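Long-range contacts in Glyoxalase/bleomycin resisance protein/dioxygenase (Streptomyces sp. CB03234, PDB 5UJP), which binds calcium and riboflavin and may have dioxygenase activity, being a member of the glyoxalase/bleomycin resistance protein/dioxygenase superfamily: residues E21-D26 with A79-R84; D72-D77 with R98-S103. One frame throughout, in Å; residues are numbered along the deposited sequence.

Contact 1 (E21-D26 with A79-R84)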
loop_
_atom_site.group_PDB
_atom_site.type_symbol
_atom_site.label_atom_id
_atom_site.label_comp_id
_atom_site.label_asym_id
_atom_site.label_seq_id
_atom_site.Cartn_x
_atom_site.Cartn_y
_atom_site.Cartn_z
ATOM N N GLU A 21 6.960 -13.798 12.857
ATOM C CA GLU A 21 7.518 -15.124 13.119
ATOM C C GLU A 21 7.260 -16.094 11.967
ATOM O O GLU A 21 8.174 -16.789 11.523
ATOM C CB GLU A 21 6.984 -15.659 14.452
ATOM C CG GLU A 21 7.193 -14.740 15.649
ATOM C CD GLU A 21 8.636 -14.649 16.075
ATOM O OE1 GLU A 21 9.267 -15.715 16.234
ATOM O OE2 GLU A 21 9.132 -13.519 16.277
ATOM N N THR A 22 6.022 -16.169 11.478
ATOM C CA THR A 22 5.673 -17.133 10.446
ATOM C C THR A 22 6.204 -16.709 9.082
ATOM O O THR A 22 6.953 -17.463 8.455
ATOM C CB THR A 22 4.164 -17.339 10.411
ATOM O OG1 THR A 22 3.742 -17.896 11.668
ATOM C CG2 THR A 22 3.774 -18.268 9.258
ATOM N N VAL A 23 5.879 -15.485 8.642
ATOM C CA VAL A 23 6.295 -15.057 7.314
ATOM C C VAL A 23 7.771 -14.652 7.304
ATOM O O VAL A 23 8.487 -14.854 6.314
ATOM C CB VAL A 23 5.365 -13.911 6.838
ATOM C CG1 VAL A 23 5.882 -13.306 5.527
ATOM C CG2 VAL A 23 3.949 -14.404 6.640
ATOM N N GLY A 24 8.245 -14.060 8.381
ATOM C CA GLY A 24 9.641 -13.683 8.470
ATOM C C GLY A 24 9.961 -12.262 8.079
ATOM O O GLY A 24 11.125 -11.964 7.810
ATOM N N PHE A 25 8.984 -11.371 8.069
ATOM C CA PHE A 25 9.316 -9.953 7.935
ATOM C C PHE A 25 9.996 -9.463 9.215
ATOM O O PHE A 25 9.784 -10.011 10.297
ATOM C CB PHE A 25 8.040 -9.149 7.729
ATOM C CG PHE A 25 7.407 -9.335 6.366
ATOM C CD1 PHE A 25 8.079 -10.035 5.367
ATOM C CD2 PHE A 25 6.174 -8.812 6.067
ATOM C CE1 PHE A 25 7.504 -10.208 4.081
ATOM C CE2 PHE A 25 5.593 -8.985 4.753
ATOM C CZ PHE A 25 6.264 -9.691 3.800
ATOM N N ASP A 26 10.861 -8.464 9.088
ATOM C CA ASP A 26 11.521 -7.915 10.262
ATOM C C ASP A 26 10.575 -7.004 11.030
ATOM O O ASP A 26 9.782 -6.256 10.446
ATOM C CB ASP A 26 12.713 -7.042 9.864
ATOM C CG ASP A 26 13.831 -7.803 9.220
ATOM O OD1 ASP A 26 14.003 -8.992 9.540
ATOM O OD2 ASP A 26 14.529 -7.169 8.394
ATOM N N ALA A 79 7.712 -22.027 -0.894
ATOM C CA ALA A 79 7.972 -23.324 -0.271
ATOM C C ALA A 79 8.016 -23.175 1.244
ATOM O O ALA A 79 7.472 -24.010 1.987
ATOM C CB ALA A 79 9.288 -23.878 -0.812
ATOM N N ARG A 80 8.616 -22.082 1.712
ATOM C CA ARG A 80 8.732 -21.846 3.144
ATOM C C ARG A 80 7.368 -21.570 3.744
ATOM O O ARG A 80 7.045 -22.060 4.831
ATOM C CB ARG A 80 9.676 -20.677 3.390
ATOM C CG ARG A 80 10.028 -20.452 4.865
ATOM C CD ARG A 80 10.962 -19.247 5.000
ATOM N NE ARG A 80 11.565 -19.118 6.325
ATOM C CZ ARG A 80 11.100 -18.335 7.299
ATOM N NH1 ARG A 80 10.018 -17.608 7.109
ATOM N NH2 ARG A 80 11.724 -18.278 8.472
ATOM N N LEU A 81 6.562 -20.760 3.059
ATOM C CA LEU A 81 5.222 -20.450 3.560
ATOM C C LEU A 81 4.361 -21.712 3.663
ATOM O O LEU A 81 3.752 -21.975 4.719
ATOM C CB LEU A 81 4.565 -19.397 2.667
ATOM C CG LEU A 81 5.158 -17.994 2.828
ATOM C CD1 LEU A 81 4.739 -17.110 1.667
ATOM C CD2 LEU A 81 4.678 -17.386 4.162
ATOM N N GLN A 82 4.300 -22.515 2.588
ATOM C CA GLN A 82 3.507 -23.744 2.634
ATOM C C GLN A 82 3.999 -24.691 3.716
ATOM O O GLN A 82 3.191 -25.342 4.392
ATOM C CB GLN A 82 3.493 -24.422 1.264
ATOM C CG GLN A 82 2.810 -23.543 0.221
ATOM C CD GLN A 82 2.202 -24.268 -0.968
ATOM O OE1 GLN A 82 1.066 -23.978 -1.373
ATOM N NE2 GLN A 82 2.957 -25.172 -1.559
ATOM N N GLU A 83 5.313 -24.786 3.901
ATOM C CA GLU A 83 5.842 -25.624 4.972
ATOM C C GLU A 83 5.306 -25.168 6.316
ATOM O O GLU A 83 5.094 -25.979 7.228
ATOM C CB GLU A 83 7.358 -25.502 4.977
ATOM C CG GLU A 83 8.075 -26.712 4.502
ATOM C CD GLU A 83 9.411 -26.833 5.173
ATOM O OE1 GLU A 83 10.191 -25.857 5.110
ATOM O OE2 GLU A 83 9.667 -27.883 5.795
ATOM N N ARG A 84 5.073 -23.865 6.464
ATOM C CA ARG A 84 4.660 -23.321 7.747
ATOM C C ARG A 84 3.151 -23.229 7.892
ATOM O O ARG A 84 2.661 -22.508 8.778
ATOM C CB ARG A 84 5.345 -21.981 7.996
ATOM C CG ARG A 84 6.823 -22.120 8.248
ATOM C CD ARG A 84 7.509 -20.778 8.251
ATOM N NE ARG A 84 8.903 -20.929 8.638
ATOM C CZ ARG A 84 9.470 -20.307 9.667
ATOM N NH1 ARG A 84 8.771 -19.446 10.399
ATOM N NH2 ARG A 84 10.748 -20.533 9.955
HETATM O O HOH W 1 10.383 -16.468 10.055
#

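Contact 2 (D72-D77 with R98-S103)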
loop_
_atom_site.group_PDB
_atom_site.type_symbol
_atom_site.label_atom_id
_atom_site.label_comp_id
_atom_site.label_asym_id
_atom_site.label_seq_id
_atom_site.Cartn_x
_atom_site.Cartn_y
_atom_site.Cartn_z
ATOM N N ASP A 72 13.172 -11.610 -4.256
ATOM C CA ASP A 72 14.197 -12.081 -5.183
ATOM C C ASP A 72 14.066 -13.545 -5.511
ATOM O O ASP A 72 14.760 -14.004 -6.415
ATOM C CB ASP A 72 15.592 -11.775 -4.641
ATOM C CG ASP A 72 15.836 -10.269 -4.527
ATOM O OD1 ASP A 72 15.206 -9.505 -5.298
ATOM O OD2 ASP A 72 16.622 -9.853 -3.659
ATOM N N ASP A 73 13.191 -14.274 -4.831
ATOM C CA ASP A 73 13.033 -15.706 -5.078
ATOM C C ASP A 73 11.636 -16.116 -4.624
ATOM O O ASP A 73 11.426 -16.558 -3.488
ATOM C CB ASP A 73 14.113 -16.490 -4.337
ATOM C CG ASP A 73 14.130 -17.950 -4.697
ATOM O OD1 ASP A 73 13.143 -18.437 -5.279
ATOM O OD2 ASP A 73 15.151 -18.603 -4.369
ATOM N N VAL A 74 10.654 -15.943 -5.496
ATOM C CA VAL A 74 9.275 -16.234 -5.091
ATOM C C VAL A 74 9.057 -17.728 -4.839
ATOM O O VAL A 74 8.256 -18.095 -3.975
ATOM C CB VAL A 74 8.260 -15.648 -6.102
ATOM C CG1 VAL A 74 8.362 -16.354 -7.485
ATOM C CG2 VAL A 74 6.871 -15.714 -5.554
ATOM N N ASP A 75 9.744 -18.601 -5.573
ATOM C CA ASP A 75 9.585 -20.039 -5.331
ATOM C C ASP A 75 10.069 -20.422 -3.939
ATOM O O ASP A 75 9.440 -21.258 -3.256
ATOM C CB ASP A 75 10.292 -20.840 -6.425
ATOM C CG ASP A 75 9.614 -20.661 -7.773
ATOM O OD1 ASP A 75 9.829 -19.631 -8.431
ATOM O OD2 ASP A 75 8.823 -21.528 -8.166
ATOM N N ALA A 76 11.202 -19.848 -3.502
ATOM C CA ALA A 76 11.681 -20.108 -2.146
ATOM C C ALA A 76 10.695 -19.615 -1.114
ATOM O O ALA A 76 10.428 -20.297 -0.117
ATOM C CB ALA A 76 13.021 -19.430 -1.916
ATOM N N ASP A 77 10.169 -18.411 -1.321
ATOM C CA ASP A 77 9.199 -17.874 -0.381
ATOM C C ASP A 77 7.981 -18.785 -0.280
ATOM O O ASP A 77 7.483 -19.042 0.831
ATOM C CB ASP A 77 8.743 -16.494 -0.844
ATOM C CG ASP A 77 9.844 -15.449 -0.761
ATOM O OD1 ASP A 77 10.849 -15.656 -0.053
ATOM O OD2 ASP A 77 9.680 -14.412 -1.436
ATOM N N ARG A 98 7.261 -13.137 -11.873
ATOM C CA ARG A 98 6.738 -14.401 -11.402
ATOM C C ARG A 98 6.162 -14.153 -10.018
ATOM O O ARG A 98 6.867 -13.654 -9.143
ATOM C CB ARG A 98 7.882 -15.398 -11.348
ATOM C CG ARG A 98 7.483 -16.814 -10.937
ATOM C CD ARG A 98 8.625 -17.820 -11.266
ATOM N NE ARG A 98 8.356 -19.148 -10.699
ATOM C CZ ARG A 98 7.571 -20.047 -11.264
ATOM N NH1 ARG A 98 6.982 -19.768 -12.429
ATOM N NH2 ARG A 98 7.369 -21.223 -10.666
ATOM N N GLN A 99 4.885 -14.460 -9.833
ATOM C CA GLN A 99 4.200 -13.932 -8.656
ATOM C C GLN A 99 3.430 -15.000 -7.902
ATOM O O GLN A 99 3.080 -16.042 -8.432
ATOM C CB GLN A 99 3.277 -12.749 -8.975
ATOM C CG GLN A 99 2.066 -13.087 -9.715
ATOM C CD GLN A 99 1.190 -11.829 -9.955
ATOM O OE1 GLN A 99 0.019 -11.783 -9.590
ATOM N NE2 GLN A 99 1.786 -10.804 -10.516
ATOM N N ALA A 100 3.148 -14.697 -6.640
ATOM C CA ALA A 100 2.333 -15.586 -5.839
ATOM C C ALA A 100 1.586 -14.762 -4.815
ATOM O O ALA A 100 1.961 -13.627 -4.509
ATOM C CB ALA A 100 3.198 -16.589 -5.083
HETATM N N MSE A 101 0.492 -15.333 -4.281
HETATM C CA MSE A 101 -0.319 -14.643 -3.281
HETATM C C MSE A 101 -0.465 -15.542 -2.076
HETATM O O MSE A 101 -0.538 -16.766 -2.218
HETATM C CB MSE A 101 -1.711 -14.364 -3.862
HETATM C CG MSE A 101 -1.703 -14.061 -5.348
HETATM SE SE MSE A 101 -0.722 -12.421 -5.794
HETATM C CE MSE A 101 -1.896 -11.142 -4.917
ATOM N N PHE A 102 -0.512 -14.959 -0.896
ATOM C CA PHE A 102 -0.856 -15.694 0.289
ATOM C C PHE A 102 -1.745 -14.839 1.185
ATOM O O PHE A 102 -1.824 -13.613 1.041
ATOM C CB PHE A 102 0.385 -16.163 1.051
ATOM C CG PHE A 102 1.268 -15.045 1.606
ATOM C CD1 PHE A 102 2.275 -14.473 0.843
ATOM C CD2 PHE A 102 1.137 -14.641 2.951
ATOM C CE1 PHE A 102 3.112 -13.498 1.367
ATOM C CE2 PHE A 102 1.964 -13.663 3.475
ATOM C CZ PHE A 102 2.949 -13.060 2.671
ATOM N N SER A 103 -2.444 -15.492 2.093
ATOM C CA SER A 103 -3.414 -14.833 2.945
ATOM C C SER A 103 -2.928 -14.853 4.386
ATOM O O SER A 103 -2.316 -15.837 4.832
ATOM C CB SER A 103 -4.758 -15.577 2.885
ATOM O OG SER A 103 -5.437 -15.351 1.660
#

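Contact 1 (E21-D26 with A79-R84)
Val-23 and Leu-81 form the close-packed, inner part of this contact, and two arginines span its outer side. The bond from CA to CB of Val-23 points away from the other helix, but its chi1 of 172° sets CG2 anti to the carbonyl carbon, and this branch meets CD2 of Leu-81 at 3.9 Å. CG1, the other branch, lies over one face of the Phe-25 ring, near its rim. Phe-102 of strand 97-103 and Val-86, in the loop after helix 74-83, extend the same apolar layer, the former against both Val-23 and Leu-81. In the vicinal oxygen chelate fold, helices cover the outer faces of curved sheets; here the C-terminal ends of helices 12-23 and 74-83 come together, and Gly-24, with a positive phi of 95°, turns the chain out of the first. The outer side is polar and more loosely tied. Arg-84, its chain extended from CG to NE, brings NH1 3.3 Å from Thr-22 O in a weak hydrogen bond bent to 125°, while the same NH1 lies 2.9 Å from Glu-21 O. Arg-80 is extended too and places its guanidinium over that of Arg-84, the two groups overlapping face to face with an offset. Its NH2 gives a hydrogen bond of 2.8 Å to a water, held in the guanidinium plane, which in turn donates to Glu-21 O at 2.7 Å. Carbonyls at a helix C-terminus carry partial negative charge, which probably eases the pairing of the two like-charged groups.

Contact 2 (D72-D77 with R98-S103)
Val-74 and Gln-99 mark the closest backbone approach, with CA atoms 6.6 Å apart, where the first turn of helix 74-83 meets strand 97-103. Val-74 points at the strand. Its chi1 of 66° wedges CG1 between the backbone N and the carbonyl carbon, and from there CG1 lies across the aliphatic part of Arg-98, 3.6 Å from CG; CG2 instead reaches Ala-100, 3.8 Å from CB. Pro-91 of strand 88-94 borders the same packing. Helix-on-sheet packing of this kind belongs to the vicinal oxygen chelate fold: the helix covers one face of the mixed sheet formed by strands 67-70, 109-113, 97-103 and 88-94. On the opposite face Gln-99 points away from the helix, and with Trp-96 it belongs to the riboflavin site known for this protein; here a MES molecule, probably from the crystallisation liquor, lies about 4 Å from its side chain. At the edge of the packing, Arg-98 meets Asp-75 side-on in a two-pronged salt bridge. NE donates to OD1 at 2.7 Å in a nearly straight bond (169°), and NH2 donates to OD2 at 2.9 Å. Each oxygen uses its syn lone pair, and the carboxylate and guanidinium planes are only 5° apart, so the two groups fix each other's rotation. Asn-93 takes a further hydrogen bond from NH1. Asp-73, the N-cap, secures the start of the helix, its OD1 accepting from Ala-76 N at 3.0 Å from above the carboxylate plane.

How the contacts relate
Both contacts use helix 74-83, contact 2 at its N-terminal turn and contact 1 at its C-terminal end, and their segments alternate along the chain. Contact 2 is partly buried and fastens the helix to its sheet; contact 1 is a surface contact that joins it to helix 12-23. Phe-102 connects them, its CD1 lying 3.7 Å from CD1 of Leu-81 and its CE2 3.8 Å from CG2 of Val-23. Each joins an apolar patch to arginine side chains, one in contact 2 and two in contact 1, but the chemistry differs: a nearly coplanar carboxylate-guanidinium salt bridge with nearly straight bonds against the strand, and bent or water-mediated links to backbone carbonyls between the helix ends.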